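Local coordinates for protein plantazolicin methyltransferase BamL (Bacillus amyloliquefaciens subsp. plantarum, PDB 5DLY) that probably methylates the desmethyl precursor of the antibiotic plantazolicin, acting as an S-adenosylmethionine-dependent N-methyltransferase, at residues A[49-54]-A[261-266]; A[63-66]-A[72-75]; A[198-203]-A[209-214]. All blocks are in the same frame, centred on the assembly; numbering follows the deposited sequence.

Interaction 1 of 3, residues A[49-54]-A[261-266]; sequences LSFYSS and WIIKNK
Trp261 meets Phe51 in an offset stack: the six-membered part of the indole and the phenyl ring have centroids 4.5 Å apart and planes inclined at 28°. The overlap is partial. CE3 of Trp261 sits above the middle of the phenyl face, CD2 of Phe51 stands over the indole nearer its rim, and the two side chains run past each other in opposite directions. Within the stack the closest approach is at the root of the phenyl ring, where Trp261 CZ3 comes within 3.6 Å of Phe51 CG; Trp261 CH2 reaches 3.7 Å from Phe51 CB, so the benzo carbons of the indole also touch the methylene. With CG of Phe51 trans to the backbone N (chi1 179°), the phenyl ring is carried out from the helix toward the strand. The indole N-H is satisfied away from this stack: NE1 bonds to the carbonyl O of Gly219. Ile262 turns to the other face of the strand, and the next residue to touch is Ile263, whose CG1-CD1 arm meets the phenyl ring at CZ. Its CD1 lies 3.6 Å and its CG1 3.7 Å from Phe51 CZ, an oblique approach that prolongs the line of contact begun by Trp261. Beyond Ile263 the strand runs on toward the chain terminus, and Asn265 packs on Lys55 and Phe56 of the same long helix. The contact thus lays the end of helix 23-56 over one face of strand 258-265 by buried apolar packing, with no hydrogen bond between the two segments. Strand 154-160 lies beside it in the sheet and adds Cys155 to both aromatic residues, Tyr157 stacks on the indole, and helix 226-232 packs against Phe51 through Gln227 and Leu231.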
loop_
_atom_site.group_PDB
_atom_site.type_symbol
_atom_site.label_atom_id
_atom_site.label_comp_id
_atom_site.label_asym_id
_atom_site.label_seq_id
_atom_site.Cartn_x
_atom_site.Cartn_y
_atom_site.Cartn_z
ATOM N N LEU A 49 -2.199 -6.741 -9.952
ATOM C CA LEU A 49 -2.973 -7.659 -10.796
ATOM C C LEU A 49 -2.159 -8.179 -11.968
ATOM O O LEU A 49 -2.226 -9.371 -12.299
ATOM C CB LEU A 49 -4.266 -7.007 -11.264
ATOM C CG LEU A 49 -5.269 -6.719 -10.150
ATOM C CD1 LEU A 49 -6.428 -5.918 -10.707
ATOM C CD2 LEU A 49 -5.757 -7.998 -9.483
ATOM N N SER A 50 -1.379 -7.300 -12.590
ATOM C CA SER A 50 -0.532 -7.724 -13.697
ATOM C C SER A 50 0.550 -8.677 -13.207
ATOM O O SER A 50 0.831 -9.679 -13.862
ATOM C CB SER A 50 0.089 -6.524 -14.402
ATOM O OG SER A 50 0.970 -6.966 -15.426
ATOM N N PHE A 51 1.137 -8.370 -12.049
ATOM C CA PHE A 51 2.151 -9.226 -11.452
ATOM C C PHE A 51 1.592 -10.618 -11.193
ATOM O O PHE A 51 2.218 -11.618 -11.557
ATOM C CB PHE A 51 2.696 -8.627 -10.145
ATOM C CG PHE A 51 3.726 -9.490 -9.469
ATOM C CD1 PHE A 51 3.342 -10.467 -8.538
ATOM C CD2 PHE A 51 5.083 -9.334 -9.752
ATOM C CE1 PHE A 51 4.295 -11.269 -7.915
ATOM C CE2 PHE A 51 6.040 -10.137 -9.126
ATOM C CZ PHE A 51 5.642 -11.103 -8.211
ATOM N N TYR A 52 0.403 -10.671 -10.589
ATOM C CA TYR A 52 -0.187 -11.941 -10.174
ATOM C C TYR A 52 -0.455 -12.860 -11.373
ATOM O O TYR A 52 -0.073 -14.042 -11.360
ATOM C CB TYR A 52 -1.451 -11.729 -9.308
ATOM C CG TYR A 52 -1.821 -12.980 -8.544
ATOM C CD1 TYR A 52 -2.588 -13.982 -9.146
ATOM C CD2 TYR A 52 -1.363 -13.188 -7.242
ATOM C CE1 TYR A 52 -2.897 -15.151 -8.470
ATOM C CE2 TYR A 52 -1.679 -14.353 -6.554
ATOM C CZ TYR A 52 -2.437 -15.330 -7.178
ATOM O OH TYR A 52 -2.742 -16.495 -6.507
ATOM N N SER A 53 -1.086 -12.304 -12.403
ATOM C CA SER A 53 -1.384 -13.040 -13.640
ATOM C C SER A 53 -0.125 -13.502 -14.369
ATOM O O SER A 53 -0.078 -14.623 -14.878
ATOM C CB SER A 53 -2.252 -12.202 -14.581
ATOM O OG SER A 53 -3.627 -12.334 -14.267
ATOM N N SER A 54 0.890 -12.643 -14.410
ATOM C CA SER A 54 2.163 -12.971 -15.050
ATOM C C SER A 54 2.860 -14.121 -14.316
ATOM O O SER A 54 3.283 -15.102 -14.939
ATOM C CB SER A 54 3.067 -11.731 -15.112
ATOM O OG SER A 54 4.326 -12.031 -15.680
ATOM N N TRP A 261 7.735 -5.894 -2.467
ATOM C CA TRP A 261 6.987 -7.130 -2.663
ATOM C C TRP A 261 7.520 -8.213 -1.754
ATOM O O TRP A 261 8.742 -8.378 -1.617
ATOM C CB TRP A 261 7.101 -7.648 -4.106
ATOM C CG TRP A 261 6.716 -6.677 -5.172
ATOM C CD1 TRP A 261 7.473 -5.655 -5.654
ATOM C CD2 TRP A 261 5.485 -6.652 -5.901
ATOM N NE1 TRP A 261 6.788 -4.975 -6.631
ATOM C CE2 TRP A 261 5.567 -5.573 -6.812
ATOM C CE3 TRP A 261 4.325 -7.445 -5.888
ATOM C CZ2 TRP A 261 4.524 -5.248 -7.684
ATOM C CZ3 TRP A 261 3.282 -7.121 -6.758
ATOM C CH2 TRP A 261 3.391 -6.028 -7.643
ATOM N N ILE A 262 6.595 -8.938 -1.129
ATOM C CA ILE A 262 6.890 -10.176 -0.426
ATOM C C ILE A 262 6.126 -11.257 -1.189
ATOM O O ILE A 262 4.889 -11.253 -1.230
ATOM C CB ILE A 262 6.482 -10.088 1.060
ATOM C CG1 ILE A 262 7.375 -9.087 1.798
ATOM C CG2 ILE A 262 6.617 -11.436 1.755
ATOM C CD1 ILE A 262 6.756 -8.536 3.068
ATOM N N ILE A 263 6.872 -12.159 -1.823
ATOM C CA ILE A 263 6.317 -13.094 -2.803
ATOM C C ILE A 263 6.431 -14.529 -2.295
ATOM O O ILE A 263 7.520 -14.978 -1.950
ATOM C CB ILE A 263 7.057 -12.963 -4.156
ATOM C CG1 ILE A 263 6.874 -11.552 -4.726
ATOM C CG2 ILE A 263 6.572 -14.013 -5.157
ATOM C CD1 ILE A 263 8.073 -11.046 -5.504
ATOM N N LYS A 264 5.305 -15.230 -2.231
ATOM C CA LYS A 264 5.324 -16.640 -1.844
ATOM C C LYS A 264 4.945 -17.535 -3.020
ATOM O O LYS A 264 3.903 -17.358 -3.664
ATOM C CB LYS A 264 4.436 -16.915 -0.618
ATOM C CG LYS A 264 4.548 -18.341 -0.085
ATOM C CD LYS A 264 3.774 -18.503 1.211
ATOM C CE LYS A 264 3.898 -19.918 1.762
ATOM N NZ LYS A 264 3.407 -19.984 3.164
ATOM N N ASN A 265 5.810 -18.506 -3.287
ATOM C CA ASN A 265 5.575 -19.482 -4.334
ATOM C C ASN A 265 6.008 -20.858 -3.840
ATOM O O ASN A 265 7.183 -21.225 -3.938
ATOM C CB ASN A 265 6.322 -19.089 -5.610
ATOM C CG ASN A 265 5.944 -19.947 -6.808
ATOM O OD1 ASN A 265 5.004 -20.742 -6.759
ATOM N ND2 ASN A 265 6.680 -19.782 -7.897
ATOM N N LYS A 266 5.048 -21.603 -3.296
ATOM C CA LYS A 266 5.303 -22.943 -2.765
ATOM C C LYS A 266 5.532 -23.953 -3.887
ATOM O O LYS A 266 4.715 -24.075 -4.795
ATOM C CB LYS A 266 4.147 -23.386 -1.864
ATOM C CG LYS A 266 4.325 -24.747 -1.207
ATOM C CD LYS A 266 3.425 -24.871 0.012
ATOM C CE LYS A 266 3.464 -26.267 0.611
ATOM N NZ LYS A 266 2.756 -26.288 1.922
#

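Interaction 2 of 3, residues A[63-66]-A[72-75]; sequences VLDI and QVIQ
Asp65 pushes its carboxylate against the branched side chain of Val73, and this is the tight part of the contact. OD2 of Asp65 stands 3.5 Å from Val73 CB and 3.7 Å from Val73 CG1, so a polar oxygen is pressed against hydrocarbon as the two side chains pass at a slant. The trans arrangement of Asp65 CG and the backbone N (chi1 -169°) sends the carboxylate out from the strand to the first turn of the helix. Ile74 fits less closely: its CB starts off to one side, but CD1 swings in to 4.1 Å from Asp65 CB. The strand, the glycine-bearing turn after it and the helix make up the opening of the first beta-alpha-beta unit of a Rossmann-like methyltransferase domain, the nucleotide-binding corner of the fold. Gly67 and Gly69 of that turn line the pocket of the bound S-adenosylhomocysteine, and the side chain of Val73 is itself about 4 Å from this ligand. On the looser side a water bridges carboxylate and helix. It lies 2.7 Å from Asp65 OD2, to which it probably donates, though it has other acceptors in reach, and it accepts a hydrogen bond from Ile74 N at 3.0 Å. The carboxylate is therefore coupled to the helix start through one water, and its negative charge facing that helix end would probably be favourable. Phe128 of strand 124-130 packs on both Asp65 and Val73, while Ile74 also leans on Leu86 of strand 85-90. Farther round the helix, the partly exposed Gln72 bonds through NE2 to Gln70 OE1 and lies against Phe30 and Arg41 of helix 23-56.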
loop_
_atom_site.group_PDB
_atom_site.type_symbol
_atom_site.label_atom_id
_atom_site.label_comp_id
_atom_site.label_asym_id
_atom_site.label_seq_id
_atom_site.Cartn_x
_atom_site.Cartn_y
_atom_site.Cartn_z
ATOM N N VAL A 63 -8.306 -10.662 -2.282
ATOM C CA VAL A 63 -7.470 -9.496 -1.985
ATOM C C VAL A 63 -7.835 -8.994 -0.596
ATOM O O VAL A 63 -9.007 -8.778 -0.305
ATOM C CB VAL A 63 -7.649 -8.357 -3.016
ATOM C CG1 VAL A 63 -6.823 -7.132 -2.632
ATOM C CG2 VAL A 63 -7.243 -8.824 -4.406
ATOM N N LEU A 64 -6.818 -8.852 0.249
ATOM C CA LEU A 64 -6.939 -8.248 1.566
ATOM C C LEU A 64 -6.272 -6.873 1.536
ATOM O O LEU A 64 -5.078 -6.767 1.260
ATOM C CB LEU A 64 -6.298 -9.154 2.625
ATOM C CG LEU A 64 -6.054 -8.553 4.021
ATOM C CD1 LEU A 64 -7.363 -8.138 4.688
ATOM C CD2 LEU A 64 -5.284 -9.531 4.896
ATOM N N ASP A 65 -7.050 -5.836 1.824
ATOM C CA ASP A 65 -6.570 -4.459 1.759
ATOM C C ASP A 65 -6.321 -3.905 3.156
ATOM O O ASP A 65 -7.252 -3.757 3.969
ATOM C CB ASP A 65 -7.591 -3.594 0.998
ATOM C CG ASP A 65 -7.053 -2.225 0.643
ATOM O OD1 ASP A 65 -5.824 -2.091 0.501
ATOM O OD2 ASP A 65 -7.858 -1.286 0.495
ATOM N N ILE A 66 -5.055 -3.591 3.442
ATOM C CA ILE A 66 -4.648 -3.160 4.793
ATOM C C ILE A 66 -4.661 -1.633 4.884
ATOM O O ILE A 66 -4.026 -0.966 4.084
ATOM C CB ILE A 66 -3.236 -3.703 5.154
ATOM C CG1 ILE A 66 -3.158 -5.242 5.013
ATOM C CG2 ILE A 66 -2.801 -3.233 6.541
ATOM C CD1 ILE A 66 -4.079 -6.034 5.922
ATOM N N GLN A 72 -12.164 2.786 -1.191
ATOM C CA GLN A 72 -11.969 3.136 -2.601
ATOM C C GLN A 72 -11.266 2.030 -3.394
ATOM O O GLN A 72 -11.652 1.721 -4.521
ATOM C CB GLN A 72 -11.172 4.442 -2.731
ATOM C CG GLN A 72 -11.863 5.677 -2.157
ATOM C CD GLN A 72 -11.475 5.992 -0.718
ATOM O OE1 GLN A 72 -11.252 5.100 0.103
ATOM N NE2 GLN A 72 -11.402 7.285 -0.404
ATOM N N VAL A 73 -10.232 1.427 -2.809
ATOM C CA VAL A 73 -9.512 0.351 -3.489
ATOM C C VAL A 73 -10.415 -0.860 -3.693
ATOM O O VAL A 73 -10.424 -1.474 -4.759
ATOM C CB VAL A 73 -8.209 -0.029 -2.739
ATOM C CG1 VAL A 73 -7.666 -1.377 -3.207
ATOM C CG2 VAL A 73 -7.165 1.054 -2.940
ATOM N N ILE A 74 -11.187 -1.199 -2.670
ATOM C CA ILE A 74 -12.115 -2.311 -2.772
ATOM C C ILE A 74 -13.224 -2.006 -3.782
ATOM O O ILE A 74 -13.623 -2.883 -4.551
ATOM C CB ILE A 74 -12.616 -2.716 -1.371
ATOM C CG1 ILE A 74 -11.506 -3.520 -0.673
ATOM C CG2 ILE A 74 -13.924 -3.500 -1.447
ATOM C CD1 ILE A 74 -11.691 -3.715 0.811
ATOM N N GLN A 75 -13.679 -0.759 -3.824
ATOM C CA GLN A 75 -14.636 -0.361 -4.857
ATOM C C GLN A 75 -14.083 -0.588 -6.272
ATOM O O GLN A 75 -14.781 -1.134 -7.139
ATOM C CB GLN A 75 -15.081 1.088 -4.665
ATOM C CG GLN A 75 -16.083 1.537 -5.715
ATOM C CD GLN A 75 -17.267 2.251 -5.119
ATOM O OE1 GLN A 75 -17.151 3.373 -4.638
ATOM N NE2 GLN A 75 -18.423 1.597 -5.146
HETATM O O HOH W 1 -10.333 -0.262 0.017
#

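Interaction 3 of 3, residues A[198-203]-A[209-214]; sequences LLHVVT and VSFHVG
Phe211 turns one face of its ring to the backbone of the helix, with Leu199 C and His200 N each 3.9 Å above the plane and toward the rim. Leu199 CB comes to 3.7 Å from Phe211 CD2, and at the far end CE1 of the same ring lies 3.6 Å from His200 CA, near the plane of the imidazole at its edge. Thr203 stands roughly at right angles to Phe211, its OG1 3.5 Å from Phe211 CD1. Because chi1 of 62° sets that oxygen between N and C of its own backbone, it can reach back one turn and give a 2.7 Å hydrogen bond to Leu199 O, while CG2 faces CG1 of Val209. At the other end Leu199 CD1 meets Val213 CG2 at 3.7 Å on a slanting course. Helix 192-203 here runs antiparallel (177°) to strand 209-214, one of the two edge strands of the sheet, the axes 8.1 Å apart, the chain having turned back on itself. No hydrogen bond joins the two segments; the threonine hydroxyl is spent on Leu199 O of its own segment, and what crosses the contact is mainly apolar and aromatic packing.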
loop_
_atom_site.group_PDB
_atom_site.type_symbol
_atom_site.label_atom_id
_atom_site.label_comp_id
_atom_site.label_asym_id
_atom_site.label_seq_id
_atom_site.Cartn_x
_atom_site.Cartn_y
_atom_site.Cartn_z
ATOM N N LEU A 198 14.272 -4.270 6.244
ATOM C CA LEU A 198 13.061 -4.821 6.845
ATOM C C LEU A 198 12.526 -6.031 6.057
ATOM O O LEU A 198 12.209 -7.064 6.652
ATOM C CB LEU A 198 11.973 -3.738 6.983
ATOM C CG LEU A 198 10.764 -4.029 7.890
ATOM C CD1 LEU A 198 10.191 -2.725 8.435
ATOM C CD2 LEU A 198 9.683 -4.836 7.183
ATOM N N LEU A 199 12.428 -5.903 4.732
ATOM C CA LEU A 199 11.891 -6.986 3.894
ATOM C C LEU A 199 12.833 -8.188 3.827
ATOM O O LEU A 199 12.385 -9.322 3.711
ATOM C CB LEU A 199 11.508 -6.493 2.491
ATOM C CG LEU A 199 10.280 -5.568 2.366
ATOM C CD1 LEU A 199 9.666 -5.675 0.979
ATOM C CD2 LEU A 199 9.204 -5.809 3.415
ATOM N N HIS A 200 14.134 -7.928 3.930
ATOM C CA HIS A 200 15.111 -9.001 4.065
ATOM C C HIS A 200 14.889 -9.796 5.348
ATOM O O HIS A 200 14.806 -11.025 5.322
ATOM C CB HIS A 200 16.527 -8.433 4.036
ATOM C CG HIS A 200 17.581 -9.430 4.399
ATOM N ND1 HIS A 200 17.776 -10.596 3.689
ATOM C CD2 HIS A 200 18.492 -9.439 5.400
ATOM C CE1 HIS A 200 18.767 -11.279 4.237
ATOM N NE2 HIS A 200 19.218 -10.599 5.275
ATOM N N VAL A 201 14.770 -9.083 6.459
ATOM C CA VAL A 201 14.647 -9.693 7.779
ATOM C C VAL A 201 13.380 -10.542 7.928
ATOM O O VAL A 201 13.426 -11.644 8.481
ATOM C CB VAL A 201 14.806 -8.629 8.888
ATOM C CG1 VAL A 201 14.360 -9.150 10.242
ATOM C CG2 VAL A 201 16.259 -8.178 8.942
ATOM N N VAL A 202 12.261 -10.051 7.400
ATOM C CA VAL A 202 10.986 -10.755 7.549
ATOM C C VAL A 202 10.810 -11.916 6.562
ATOM O O VAL A 202 9.895 -12.726 6.722
ATOM C CB VAL A 202 9.764 -9.798 7.475
ATOM C CG1 VAL A 202 9.876 -8.692 8.515
ATOM C CG2 VAL A 202 9.599 -9.226 6.074
ATOM N N THR A 203 11.678 -12.003 5.551
ATOM C CA THR A 203 11.589 -13.088 4.567
ATOM C C THR A 203 12.713 -14.121 4.642
ATOM O O THR A 203 12.541 -15.234 4.169
ATOM C CB THR A 203 11.511 -12.586 3.110
ATOM O OG1 THR A 203 12.700 -11.855 2.772
ATOM C CG2 THR A 203 10.273 -11.716 2.891
ATOM N N VAL A 209 9.608 -17.864 0.265
ATOM C CA VAL A 209 9.172 -16.469 0.351
ATOM C C VAL A 209 10.342 -15.527 0.068
ATOM O O VAL A 209 11.352 -15.537 0.774
ATOM C CB VAL A 209 8.561 -16.148 1.729
ATOM C CG1 VAL A 209 8.138 -14.686 1.799
ATOM C CG2 VAL A 209 7.374 -17.060 2.019
ATOM N N SER A 210 10.189 -14.704 -0.966
ATOM C CA SER A 210 11.248 -13.797 -1.397
ATOM C C SER A 210 10.766 -12.356 -1.335
ATOM O O SER A 210 9.603 -12.106 -1.043
ATOM C CB SER A 210 11.675 -14.147 -2.827
ATOM O OG SER A 210 10.587 -13.981 -3.721
ATOM N N PHE A 211 11.663 -11.410 -1.589
ATOM C CA PHE A 211 11.280 -10.000 -1.629
ATOM C C PHE A 211 11.908 -9.249 -2.793
ATOM O O PHE A 211 12.907 -9.676 -3.365
ATOM C CB PHE A 211 11.596 -9.289 -0.297
ATOM C CG PHE A 211 13.021 -8.820 -0.167
ATOM C CD1 PHE A 211 14.010 -9.670 0.330
ATOM C CD2 PHE A 211 13.375 -7.519 -0.523
ATOM C CE1 PHE A 211 15.323 -9.233 0.454
ATOM C CE2 PHE A 211 14.686 -7.075 -0.402
ATOM C CZ PHE A 211 15.661 -7.935 0.091
ATOM N N HIS A 212 11.306 -8.114 -3.135
ATOM C CA HIS A 212 11.926 -7.160 -4.041
ATOM C C HIS A 212 11.572 -5.759 -3.580
ATOM O O HIS A 212 10.439 -5.512 -3.161
ATOM C CB HIS A 212 11.463 -7.360 -5.486
ATOM C CG HIS A 212 12.079 -6.392 -6.452
ATOM N ND1 HIS A 212 13.260 -6.649 -7.114
ATOM C CD2 HIS A 212 11.688 -5.159 -6.848
ATOM C CE1 HIS A 212 13.562 -5.623 -7.893
ATOM N NE2 HIS A 212 12.623 -4.703 -7.749
ATOM N N VAL A 213 12.534 -4.848 -3.667
ATOM C CA VAL A 213 12.296 -3.439 -3.356
ATOM C C VAL A 213 12.888 -2.580 -4.467
ATOM O O VAL A 213 13.924 -2.921 -5.045
ATOM C CB VAL A 213 12.876 -3.023 -1.979
ATOM C CG1 VAL A 213 12.512 -1.594 -1.634
ATOM C CG2 VAL A 213 12.372 -3.929 -0.861
ATOM N N GLY A 214 12.219 -1.468 -4.770
ATOM C CA GLY A 214 12.706 -0.543 -5.788
ATOM C C GLY A 214 11.929 0.750 -5.732
ATOM O O GLY A 214 10.828 0.796 -5.187
#

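In the fold
All three contacts reach one mixed sheet, whose strand order 3-2-1-4-5-7-6 is that of class I methyltransferases. Interactions 1 and 3 have centres about 13 Å apart and join through neighbouring strands: Trp261 N lies 2.8 Å from His212 O. Interaction 1 uses the face of strand 258-265 that carries Trp261 and Ile263, while Leu199 and Val209 of interaction 3 touch Ile262, which points the other way. Interaction 2, centred about 17 Å from interaction 1 and 22 Å from interaction 3, sits by the bound S-adenosylhomocysteine; Asp65 and the ligand-binding Asp90 have side chains about 8 Å apart. Helix 23-56 ties interactions 1 and 2, packing on Val73 through Arg41 and Ile45, whereas Val213 stays about 13 Å from the bound substrate analogue.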